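Local coordinates for protein putative 3-hydroxybutyryl-CoA dehydratase (Rhodopseudomonas palustris, PDB 3HIN) that probably acts as a lyase of the enoyl-CoA hydratase/isomerase family, consistent with hydration or dehydration of short-chain acyl-CoA thioesters, at residues E87-V90 with H91-W95; G120-E123 with L124-A128; A140-E143 with G144-I148; L214-F217 with A218-A222; R97-D100 with K101-Y104. All coordinates share one frame; numbering follows the deposited sequence.

In the fold
Along the chain the order is contact 1, contact 5, contact 2, contact 3, contact 4. Contacts 1 and 5 are successive portions of helix 85-103, their centres about 14 Å apart. Contact 5 packs directly on contact 2, helix 120-127, about 10 Å away between centres, and through L122 contact 2 touches contact 3, the loop after strand 138-140. Contact 4, on helix 213-228, reaches contact 5 where Q221 meets Y104; it lies about 35 Å from contact 3, centre to centre, on the opposite side of the chain's centre. Together they run from the buried helix of a crotonase-type core out to its loops and its C-terminal helices.

Contact 1. Residues E87-V90 with H91-W95; sequences EGLV and HSQTW
H91, S92, Q93 and T94 each donate a backbone N-H to the carbonyl four residues earlier, E87 O to V90 O, giving a continuous α-helical run in which the shortest bond, H91 N to E87 O, is 2.8 Å and the longest, T94 N to V90 O, 3.1 Å. Across the junction the side chains touch lightly. L89 CD1 comes to 4.2 Å from Q93 CG, and the same CG rests 3.2 Å from L89 O. The bend of Q93 at chi2 (-72°) turns its amide off this flank, and OE1 makes a weak hydrogen bond to R97 NH2 further along the helix. H91 has its CB 3.4 Å from E87 O; because CG is anti to the backbone N (chi1 -177°), the imidazole is carried forward along the helix. There its CE1 lies 3.7 Å above the plane of the W95 ring, offset toward the rim, while T94 CG2 sits at the edge of the same indole. Two ring nitrogens, H91 NE2 and W95 NE1, both hydrogen-bond to D42 OD1, so the carboxylate oxygen of D42 ties the two rings together and limits their rotation. S92 OG is bonded to G151 O. This is the outer part of helix 85-103: the H91-W95 side is tied to D42, the first residue of helix 42-51, with R83, L40 and L75 from loops packed against the two rings.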
loop_
_atom_site.group_PDB
_atom_site.type_symbol
_atom_site.label_atom_id
_atom_site.label_comp_id
_atom_site.label_asym_id
_atom_site.label_seq_id
_atom_site.Cartn_x
_atom_site.Cartn_y
_atom_site.Cartn_z
ATOM N N GLU A 87 -4.733 19.990 0.442
ATOM C CA GLU A 87 -4.682 20.396 1.843
ATOM C C GLU A 87 -5.069 19.253 2.763
ATOM O O GLU A 87 -4.418 19.024 3.757
ATOM C CB GLU A 87 -5.489 21.669 2.092
ATOM C CG GLU A 87 -4.919 22.842 1.294
ATOM C CD GLU A 87 -5.871 24.043 1.243
ATOM O OE1 GLU A 87 -7.145 23.828 1.257
ATOM O OE2 GLU A 87 -5.306 25.196 1.225
ATOM N N GLY A 88 -6.118 18.523 2.429
ATOM C CA GLY A 88 -6.520 17.425 3.288
ATOM C C GLY A 88 -5.493 16.287 3.338
ATOM O O GLY A 88 -5.431 15.576 4.336
ATOM N N LEU A 89 -4.723 16.099 2.266
ATOM C CA LEU A 89 -3.601 15.170 2.313
ATOM C C LEU A 89 -2.560 15.693 3.336
ATOM O O LEU A 89 -2.116 14.954 4.235
ATOM C CB LEU A 89 -2.941 15.022 0.901
ATOM C CG LEU A 89 -1.562 14.319 0.795
ATOM C CD1 LEU A 89 -1.629 12.765 1.169
ATOM C CD2 LEU A 89 -0.943 14.448 -0.610
ATOM N N VAL A 90 -2.160 16.961 3.182
ATOM C CA VAL A 90 -1.198 17.552 4.096
ATOM C C VAL A 90 -1.719 17.467 5.530
ATOM O O VAL A 90 -0.997 17.142 6.406
ATOM C CB VAL A 90 -0.864 19.047 3.680
ATOM C CG1 VAL A 90 -0.102 19.825 4.829
ATOM C CG2 VAL A 90 -0.059 19.076 2.298
ATOM N N HIS A 91 -2.976 17.758 5.753
ATOM C CA HIS A 91 -3.545 17.754 7.099
ATOM C C HIS A 91 -3.603 16.346 7.691
ATOM O O HIS A 91 -3.260 16.146 8.852
ATOM C CB HIS A 91 -4.923 18.413 7.100
ATOM C CG HIS A 91 -5.543 18.507 8.451
ATOM N ND1 HIS A 91 -6.610 17.719 8.839
ATOM C CD2 HIS A 91 -5.207 19.252 9.536
ATOM C CE1 HIS A 91 -6.900 17.968 10.107
ATOM N NE2 HIS A 91 -6.071 18.904 10.548
ATOM N N SER A 92 -4.055 15.364 6.930
ATOM C CA SER A 92 -3.969 13.981 7.412
ATOM C C SER A 92 -2.536 13.633 7.836
ATOM O O SER A 92 -2.335 13.066 8.914
ATOM C CB SER A 92 -4.446 12.987 6.306
ATOM O OG SER A 92 -4.344 11.634 6.793
ATOM N N GLN A 93 -1.548 13.922 6.974
ATOM C CA GLN A 93 -0.156 13.589 7.257
ATOM C C GLN A 93 0.356 14.199 8.584
ATOM O O GLN A 93 1.022 13.540 9.406
ATOM C CB GLN A 93 0.672 14.028 6.046
ATOM C CG GLN A 93 0.390 13.050 4.882
ATOM C CD GLN A 93 1.018 11.634 5.095
ATOM O OE1 GLN A 93 2.243 11.487 5.040
ATOM N NE2 GLN A 93 0.179 10.611 5.334
ATOM N N THR A 94 0.039 15.471 8.762
ATOM C CA THR A 94 0.217 16.152 10.021
ATOM C C THR A 94 -0.266 15.331 11.230
ATOM O O THR A 94 0.474 15.139 12.183
ATOM C CB THR A 94 -0.500 17.490 9.924
ATOM O OG1 THR A 94 0.430 18.411 9.378
ATOM C CG2 THR A 94 -0.969 17.930 11.159
ATOM N N TRP A 95 -1.487 14.825 11.179
ATOM C CA TRP A 95 -1.974 14.055 12.305
ATOM C C TRP A 95 -1.200 12.755 12.404
ATOM O O TRP A 95 -0.925 12.308 13.496
ATOM C CB TRP A 95 -3.490 13.823 12.224
ATOM C CG TRP A 95 -4.245 15.068 12.717
ATOM C CD1 TRP A 95 -3.887 16.369 12.523
ATOM C CD2 TRP A 95 -5.437 15.097 13.510
ATOM N NE1 TRP A 95 -4.804 17.219 13.124
ATOM C CE2 TRP A 95 -5.766 16.455 13.729
ATOM C CE3 TRP A 95 -6.254 14.104 14.052
ATOM C CZ2 TRP A 95 -6.883 16.858 14.487
ATOM C CZ3 TRP A 95 -7.388 14.495 14.783
ATOM C CH2 TRP A 95 -7.679 15.865 15.006
#

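Contact 2. Residues G120-E123 with L124-A128; sequences GGLE and LACAA
L124 marks the tight side of this short helix: its CB lies 3.4 Å from both G120 O and G121 O, and its branched end is pressed against F99 and I102 of helix 85-103. L124 N is bonded to G120 O at 2.8 Å. On the opposite flank the side chains meet more slackly. L122 CD1 and C126 SG approach to 4.1 Å, a plain apolar touch, while in the backbone beneath them C126 N donates to L122 O at 2.7 Å. No side of the contact faces solvent, so the contrast is one of fit alone. A127 N reaches E123 O by a weak bond of 3.1 Å. Helix 120-127 opens with a glycine pair; in crotonase-family hydratases this helix start supplies part of the oxyanion hole and, on its first turn, an active-site glutamate, whose place E123 probably takes. The E123 chain is extended beyond CG (chi2 -180°), which carries the carboxylate away from the helix axis to G152 and G154, whose backbone N-H groups both bond to OE2. V150 packs on the same side chain. C126 is covered by R157, L158 and L161 of helix 154-162, and A125 by L113 of strand 109-113.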
loop_
_atom_site.group_PDB
_atom_site.type_symbol
_atom_site.label_atom_id
_atom_site.label_comp_id
_atom_site.label_asym_id
_atom_site.label_seq_id
_atom_site.Cartn_x
_atom_site.Cartn_y
_atom_site.Cartn_z
ATOM N N GLY A 120 -11.516 10.089 15.564
ATOM C CA GLY A 120 -10.139 10.425 15.919
ATOM C C GLY A 120 -9.708 9.989 17.305
ATOM O O GLY A 120 -8.547 9.641 17.533
ATOM N N GLY A 121 -10.639 10.051 18.255
ATOM C CA GLY A 121 -10.392 9.581 19.629
ATOM C C GLY A 121 -10.085 8.109 19.612
ATOM O O GLY A 121 -9.176 7.684 20.312
ATOM N N LEU A 122 -10.780 7.339 18.767
ATOM C CA LEU A 122 -10.442 5.892 18.690
ATOM C C LEU A 122 -9.031 5.755 18.067
ATOM O O LEU A 122 -8.220 4.983 18.522
ATOM C CB LEU A 122 -11.519 5.111 17.902
ATOM C CG LEU A 122 -11.384 3.576 17.727
ATOM C CD1 LEU A 122 -11.050 2.972 19.077
ATOM C CD2 LEU A 122 -12.714 3.036 17.249
ATOM N N GLU A 123 -8.737 6.566 17.059
ATOM C CA GLU A 123 -7.471 6.489 16.322
ATOM C C GLU A 123 -6.306 6.820 17.261
ATOM O O GLU A 123 -5.289 6.103 17.288
ATOM C CB GLU A 123 -7.505 7.418 15.109
ATOM C CG GLU A 123 -8.526 6.919 14.069
ATOM C CD GLU A 123 -8.605 7.808 12.810
ATOM O OE1 GLU A 123 -9.162 8.901 12.937
ATOM O OE2 GLU A 123 -8.115 7.438 11.708
ATOM N N LEU A 124 -6.512 7.824 18.105
ATOM C CA LEU A 124 -5.578 8.171 19.172
ATOM C C LEU A 124 -5.352 6.959 20.099
ATOM O O LEU A 124 -4.226 6.574 20.381
ATOM C CB LEU A 124 -6.209 9.280 19.994
ATOM C CG LEU A 124 -5.382 9.764 21.158
ATOM C CD1 LEU A 124 -4.025 9.925 20.560
ATOM C CD2 LEU A 124 -5.902 11.177 21.566
ATOM N N ALA A 125 -6.455 6.389 20.579
ATOM C CA ALA A 125 -6.390 5.230 21.402
ATOM C C ALA A 125 -5.671 4.110 20.716
ATOM O O ALA A 125 -4.936 3.361 21.372
ATOM C CB ALA A 125 -7.790 4.745 21.800
ATOM N N CYS A 126 -5.881 3.965 19.417
ATOM C CA CYS A 126 -5.208 2.874 18.668
ATOM C C CYS A 126 -3.696 2.990 18.620
ATOM O O CYS A 126 -2.995 1.962 18.486
ATOM C CB CYS A 126 -5.765 2.723 17.247
ATOM S SG CYS A 126 -7.407 1.941 17.413
ATOM N N ALA A 127 -3.196 4.233 18.648
ATOM C CA ALA A 127 -1.780 4.465 18.543
ATOM C C ALA A 127 -1.085 4.018 19.805
ATOM O O ALA A 127 0.098 3.658 19.744
ATOM C CB ALA A 127 -1.473 5.944 18.208
ATOM N N ALA A 128 -1.825 4.029 20.938
ATOM C CA ALA A 128 -1.275 3.637 22.238
ATOM C C ALA A 128 -0.926 2.158 22.189
ATOM O O ALA A 128 -1.471 1.422 21.363
ATOM C CB ALA A 128 -2.263 3.867 23.298
#

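Contact 3. Residues A140-E143 with G144-I148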
loop_
_atom_site.group_PDB
_atom_site.type_symbol
_atom_site.label_atom_id
_atom_site.label_comp_id
_atom_site.label_asym_id
_atom_site.label_seq_id
_atom_site.Cartn_x
_atom_site.Cartn_y
_atom_site.Cartn_z
ATOM N N ALA A 140 -16.766 3.918 18.401
ATOM C CA ALA A 140 -17.479 4.114 17.170
ATOM C C ALA A 140 -16.640 4.866 16.172
ATOM O O ALA A 140 -15.723 5.644 16.550
ATOM C CB ALA A 140 -18.785 4.884 17.399
ATOM N N LEU A 141 -16.984 4.651 14.902
ATOM C CA LEU A 141 -16.460 5.441 13.813
ATOM C C LEU A 141 -17.612 6.071 13.044
ATOM O O LEU A 141 -18.029 5.552 12.012
ATOM C CB LEU A 141 -15.646 4.564 12.885
ATOM C CG LEU A 141 -14.421 4.008 13.572
ATOM C CD1 LEU A 141 -13.990 2.817 12.701
ATOM C CD2 LEU A 141 -13.308 5.014 13.746
ATOM N N PRO A 142 -18.138 7.202 13.541
ATOM C CA PRO A 142 -19.351 7.827 12.960
ATOM C C PRO A 142 -19.099 8.570 11.651
ATOM O O PRO A 142 -20.023 9.078 11.051
ATOM C CB PRO A 142 -19.728 8.848 14.032
ATOM C CG PRO A 142 -18.370 9.363 14.417
ATOM C CD PRO A 142 -17.662 7.998 14.686
ATOM N N GLU A 143 -17.857 8.613 11.217
ATOM C CA GLU A 143 -17.442 9.441 10.066
ATOM C C GLU A 143 -18.135 9.111 8.758
ATOM O O GLU A 143 -18.452 10.038 7.961
ATOM C CB GLU A 143 -15.902 9.378 9.818
ATOM C CG GLU A 143 -15.158 8.188 10.422
ATOM C CD GLU A 143 -14.627 8.524 11.809
ATOM O OE1 GLU A 143 -15.429 8.525 12.750
ATOM O OE2 GLU A 143 -13.426 8.865 11.945
ATOM N N GLY A 144 -18.283 7.807 8.515
ATOM C CA GLY A 144 -18.956 7.289 7.338
ATOM C C GLY A 144 -20.337 7.868 7.120
ATOM O O GLY A 144 -20.768 8.051 5.991
ATOM N N SER A 145 -21.024 8.153 8.219
ATOM C CA SER A 145 -22.276 8.863 8.205
ATOM C C SER A 145 -22.144 10.156 7.411
ATOM O O SER A 145 -23.034 10.528 6.645
ATOM C CB SER A 145 -22.641 9.186 9.662
ATOM O OG SER A 145 -23.880 9.852 9.729
ATOM N N ARG A 146 -21.010 10.822 7.587
ATOM C CA ARG A 146 -20.763 12.137 7.040
ATOM C C ARG A 146 -20.150 12.100 5.624
ATOM O O ARG A 146 -19.710 13.138 5.086
ATOM C CB ARG A 146 -19.814 12.875 7.990
ATOM C CG ARG A 146 -20.289 14.251 8.366
ATOM C CD ARG A 146 -20.132 14.497 9.844
ATOM N NE ARG A 146 -20.912 13.541 10.642
ATOM C CZ ARG A 146 -20.439 12.862 11.694
ATOM N NH1 ARG A 146 -19.172 13.037 12.098
ATOM N NH2 ARG A 146 -21.245 12.017 12.354
ATOM N N GLY A 147 -20.133 10.913 5.019
ATOM C CA GLY A 147 -19.489 10.688 3.734
ATOM C C GLY A 147 -17.962 10.612 3.800
ATOM O O GLY A 147 -17.305 10.775 2.777
ATOM N N ILE A 148 -17.360 10.372 4.969
ATOM C CA ILE A 148 -15.909 10.451 4.994
ATOM C C ILE A 148 -15.168 9.263 5.641
ATOM O O ILE A 148 -15.674 8.650 6.585
ATOM C CB ILE A 148 -15.412 11.752 5.608
ATOM C CG1 ILE A 148 -15.726 11.830 7.094
ATOM C CG2 ILE A 148 -15.914 13.045 4.789
ATOM C CD1 ILE A 148 -14.570 12.492 7.853
#
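E143-R146 folds into a short 3-10 turn that ends at G147, whose positive phi (76°) swings the chain back so that I148 returns over E143. One carbonyl takes two of the bonds that shape the turn: E143 O accepts R146 N at 2.7 Å and I148 N at 3.2 Å, the two donors arriving from opposite faces of the carbonyl plane. A weaker bond, S145 N to P142 O at 3.1 Å, precedes it. Among the side chains, I148 packs alongside the root of E143, with CG1 3.7 Å from E143 CB. The first torsion of E143 is nearly eclipsed (chi1 20°) and its chain bends again at chi2, which leads the carboxylate away from G144-I148 toward the start of helix 120-127. R146 folds back by bends at chi2 and chi3, laying a face of its guanidinium over P142 O; NH2 is 3.4 Å from that oxygen but not aligned for a hydrogen bond, while P142 CB lies 3.9 Å from the same nitrogen. L141 faces inward to M167 and M171 of helix 164-173. A glutamate after proline in this loop, between strand 138-140 and helix 154-162, is a feature of crotonase-family hydratases, in which it faces the acyl-CoA pocket, and E143 is probably its counterpart.

Contact 4. Residues L214-F217 with A218-A222; sequences LTNF and AVLQA
Q221 lays its CG over one face of the F217 ring, 4.1 Å from the centroid and 27° off the ring normal, a CH-π contact between residues four apart on an α-helix that widens here into a π-type turn at 218-222. The two side chains cross at about a right angle, and the terminal amide plane is turned 37° from the ring. The F217 ring leans forward along the helix beneath Q221, whose first torsion (chi1 -38°) sets CG on the ring, and the bend at chi2 turns the amide beyond it. On a neighbouring flank, N216 CB touches L220 CD1 at 3.7 Å. T215 and V219 run side by side, their CG2 methyls 4.1 Å apart. Behind these pairs stand the regular backbone bonds, A218 N to L214 O, V219 N to T215 O at 3.0 Å, and L220 N to N216 O at 2.8 Å. Further out, M241 of helix 231-247 packs against F217, A218 and A222, while V244 of that helix meets L214. Loop residues also touch it: N216 lies on P108, L220 on H129, and Q221 on Y104, which closes helix 85-103. Helix 213-228 thus lies between the core and the C-terminal helices. The widening of the turn centres on F217 O, which accepts Q221 N at 2.9 Å and, more weakly, A222 N at 3.4 Å.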
loop_
_atom_site.group_PDB
_atom_site.type_symbol
_atom_site.label_atom_id
_atom_site.label_comp_id
_atom_site.label_asym_id
_atom_site.label_seq_id
_atom_site.Cartn_x
_atom_site.Cartn_y
_atom_site.Cartn_z
ATOM N N LEU A 214 15.932 -2.019 26.772
ATOM C CA LEU A 214 15.989 -2.882 25.605
ATOM C C LEU A 214 14.765 -3.817 25.556
ATOM O O LEU A 214 14.439 -4.388 24.498
ATOM C CB LEU A 214 17.306 -3.663 25.579
ATOM C CG LEU A 214 18.097 -3.645 24.272
ATOM C CD1 LEU A 214 18.213 -2.225 23.686
ATOM C CD2 LEU A 214 19.442 -4.246 24.485
ATOM N N THR A 215 14.083 -4.002 26.690
ATOM C CA THR A 215 12.854 -4.746 26.634
ATOM C C THR A 215 11.814 -3.853 25.973
ATOM O O THR A 215 11.185 -4.279 25.037
ATOM C CB THR A 215 12.390 -5.244 28.015
ATOM O OG1 THR A 215 13.190 -6.369 28.360
ATOM C CG2 THR A 215 10.914 -5.724 27.954
ATOM N N ASN A 216 11.674 -2.597 26.429
ATOM C CA ASN A 216 10.807 -1.677 25.717
ATOM C C ASN A 216 11.179 -1.589 24.260
ATOM O O ASN A 216 10.297 -1.605 23.417
ATOM C CB ASN A 216 10.725 -0.253 26.282
ATOM C CG ASN A 216 10.179 -0.228 27.672
ATOM O OD1 ASN A 216 9.458 -1.158 28.120
ATOM N ND2 ASN A 216 10.593 0.791 28.413
ATOM N N PHE A 217 12.463 -1.480 23.949
ATOM C CA PHE A 217 12.780 -1.410 22.531
ATOM C C PHE A 217 12.225 -2.639 21.725
ATOM O O PHE A 217 11.585 -2.478 20.666
ATOM C CB PHE A 217 14.287 -1.293 22.335
ATOM C CG PHE A 217 14.658 -1.043 20.926
ATOM C CD1 PHE A 217 14.529 0.210 20.397
ATOM C CD2 PHE A 217 15.065 -2.087 20.107
ATOM C CE1 PHE A 217 14.863 0.435 19.055
ATOM C CE2 PHE A 217 15.390 -1.873 18.753
ATOM C CZ PHE A 217 15.280 -0.615 18.243
ATOM N N ALA A 218 12.533 -3.840 22.193
ATOM C CA ALA A 218 12.231 -5.092 21.464
ATOM C C ALA A 218 10.717 -5.245 21.333
ATOM O O ALA A 218 10.210 -5.600 20.263
ATOM C CB ALA A 218 12.817 -6.296 22.206
ATOM N N VAL A 219 9.999 -4.940 22.413
ATOM C CA VAL A 219 8.581 -5.126 22.418
ATOM C C VAL A 219 7.889 -4.049 21.628
ATOM O O VAL A 219 7.041 -4.356 20.789
ATOM C CB VAL A 219 8.019 -5.141 23.851
ATOM C CG1 VAL A 219 6.501 -5.216 23.827
ATOM C CG2 VAL A 219 8.604 -6.301 24.642
ATOM N N LEU A 220 8.246 -2.794 21.844
ATOM C CA LEU A 220 7.481 -1.706 21.199
ATOM C C LEU A 220 7.789 -1.596 19.732
ATOM O O LEU A 220 6.923 -1.305 18.923
ATOM C CB LEU A 220 7.797 -0.367 21.876
ATOM C CG LEU A 220 7.564 -0.230 23.402
ATOM C CD1 LEU A 220 8.188 1.086 23.975
ATOM C CD2 LEU A 220 6.143 -0.299 23.729
ATOM N N GLN A 221 9.054 -1.811 19.370
ATOM C CA GLN A 221 9.453 -1.540 17.992
ATOM C C GLN A 221 9.679 -2.796 17.205
ATOM O O GLN A 221 9.180 -2.905 16.070
ATOM C CB GLN A 221 10.788 -0.768 17.929
ATOM C CG GLN A 221 11.025 0.303 18.977
ATOM C CD GLN A 221 10.264 1.569 18.724
ATOM O OE1 GLN A 221 9.740 1.775 17.625
ATOM N NE2 GLN A 221 10.180 2.436 19.766
ATOM N N ALA A 222 10.449 -3.737 17.776
ATOM C CA ALA A 222 10.848 -4.886 16.976
ATOM C C ALA A 222 9.720 -5.857 16.854
ATOM O O ALA A 222 9.450 -6.328 15.717
ATOM C CB ALA A 222 12.040 -5.582 17.557
#

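Contact 5. Residues R97-D100 with K101-Y104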
loop_
_atom_site.group_PDB
_atom_site.type_symbol
_atom_site.label_atom_id
_atom_site.label_comp_id
_atom_site.label_asym_id
_atom_site.label_seq_id
_atom_site.Cartn_x
_atom_site.Cartn_y
_atom_site.Cartn_z
ATOM N N ARG A 97 1.849 12.376 11.905
ATOM C CA ARG A 97 3.139 12.584 12.528
ATOM C C ARG A 97 2.999 12.691 14.045
ATOM O O ARG A 97 3.920 12.268 14.797
ATOM C CB ARG A 97 3.879 13.816 11.975
ATOM C CG ARG A 97 4.141 13.760 10.495
ATOM C CD ARG A 97 5.238 12.698 10.066
ATOM N NE ARG A 97 4.752 11.295 10.087
ATOM C CZ ARG A 97 4.010 10.737 9.128
ATOM N NH1 ARG A 97 3.620 9.469 9.258
ATOM N NH2 ARG A 97 3.614 11.446 8.061
ATOM N N VAL A 98 1.861 13.208 14.502
ATOM C CA VAL A 98 1.596 13.246 15.930
ATOM C C VAL A 98 1.478 11.795 16.466
ATOM O O VAL A 98 2.096 11.442 17.420
ATOM C CB VAL A 98 0.282 13.969 16.279
ATOM C CG1 VAL A 98 0.025 13.825 17.792
ATOM C CG2 VAL A 98 0.267 15.475 15.811
ATOM N N PHE A 99 0.676 10.952 15.816
ATOM C CA PHE A 99 0.485 9.581 16.328
ATOM C C PHE A 99 1.729 8.718 16.222
ATOM O O PHE A 99 1.870 7.728 16.961
ATOM C CB PHE A 99 -0.697 8.923 15.616
ATOM C CG PHE A 99 -2.029 9.536 15.971
ATOM C CD1 PHE A 99 -2.178 10.221 17.185
ATOM C CD2 PHE A 99 -3.134 9.422 15.106
ATOM C CE1 PHE A 99 -3.436 10.807 17.557
ATOM C CE2 PHE A 99 -4.384 9.983 15.447
ATOM C CZ PHE A 99 -4.533 10.645 16.695
ATOM N N ASP A 100 2.633 9.040 15.287
ATOM C CA ASP A 100 3.888 8.289 15.229
ATOM C C ASP A 100 4.627 8.471 16.560
ATOM O O ASP A 100 5.327 7.569 17.003
ATOM C CB ASP A 100 4.808 8.799 14.100
ATOM C CG ASP A 100 4.490 8.195 12.740
ATOM O OD1 ASP A 100 4.882 8.861 11.778
ATOM O OD2 ASP A 100 3.843 7.110 12.582
ATOM N N LYS A 101 4.513 9.643 17.195
ATOM C CA LYS A 101 5.238 9.833 18.476
ATOM C C LYS A 101 4.602 9.000 19.596
ATOM O O LYS A 101 5.210 8.801 20.610
ATOM C CB LYS A 101 5.177 11.306 18.896
ATOM C CG LYS A 101 5.695 12.247 17.824
ATOM C CD LYS A 101 7.147 12.050 17.590
ATOM C CE LYS A 101 7.820 13.431 17.364
ATOM N NZ LYS A 101 9.325 13.272 17.516
ATOM N N ILE A 102 3.372 8.550 19.421
ATOM C CA ILE A 102 2.797 7.599 20.350
ATOM C C ILE A 102 3.266 6.176 20.020
ATOM O O ILE A 102 3.878 5.494 20.838
ATOM C CB ILE A 102 1.283 7.612 20.232
ATOM C CG1 ILE A 102 0.767 9.066 20.382
ATOM C CG2 ILE A 102 0.660 6.693 21.303
ATOM C CD1 ILE A 102 -0.792 9.154 20.663
ATOM N N GLN A 103 2.945 5.723 18.816
ATOM C CA GLN A 103 3.327 4.382 18.374
ATOM C C GLN A 103 4.805 4.079 18.609
ATOM O O GLN A 103 5.148 3.014 19.135
ATOM C CB GLN A 103 3.080 4.205 16.834
ATOM C CG GLN A 103 3.342 2.701 16.362
ATOM C CD GLN A 103 2.815 2.433 14.933
ATOM O OE1 GLN A 103 2.155 3.280 14.338
ATOM N NE2 GLN A 103 3.091 1.237 14.389
ATOM N N TYR A 104 5.675 5.018 18.205
ATOM C CA TYR A 104 7.096 4.787 18.199
ATOM C C TYR A 104 7.721 5.499 19.383
ATOM O O TYR A 104 8.920 5.774 19.385
ATOM C CB TYR A 104 7.769 5.175 16.837
ATOM C CG TYR A 104 7.211 4.362 15.712
ATOM C CD1 TYR A 104 6.344 4.941 14.749
ATOM C CD2 TYR A 104 7.439 2.970 15.663
ATOM C CE1 TYR A 104 5.775 4.151 13.732
ATOM C CE2 TYR A 104 6.885 2.173 14.657
ATOM C CZ TYR A 104 6.077 2.798 13.661
ATOM O OH TYR A 104 5.513 2.007 12.643
#
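F99 O is gripped by two backbone donors at the end of the helix: Q103 N at 2.9 Å, nearly in line with the carbonyl, and I102 N at 3.0 Å, standing 71° out of the carbonyl plane. K101 N likewise bonds V98 O, three residues back, so the last turn tightens before Y104, the first residue to leave helical geometry, closes it with a bond from its N to D100 O at 2.8 Å. On the inner flank F99 and I102 run side by side and touch through their CD1 atoms, 3.9 Å apart. Both side chains also meet A127 of helix 120-127, and F99 meets M45 of helix 42-51, which in this crotonase fold places helix 85-103 in contact with both of those helices. The outer flank is polar. R97 approaches D100 side-on, and its NE (3.0 Å) and NH1 (2.9 Å) both bond to OD1, forming a salt bridge in which the oxygen lies in the guanidinium plane. Both bonds fall on one oxygen, so they hold OD1 in place without by themselves setting the twist of the carboxylate. The other oxygen, OD2, falls at the edge of the Y104 ring, 3.7 Å from CE1, with carboxylate and ring planes 54° apart. Q103 CG sits over the centre of one face of that ring. Trans at its first torsion (chi1 -174°) and extended beyond it, the Q103 chain carries OE1 to R157 NH2 on helix 154-162, and the backbone oxygen of Q103 is bonded by H129 NE2.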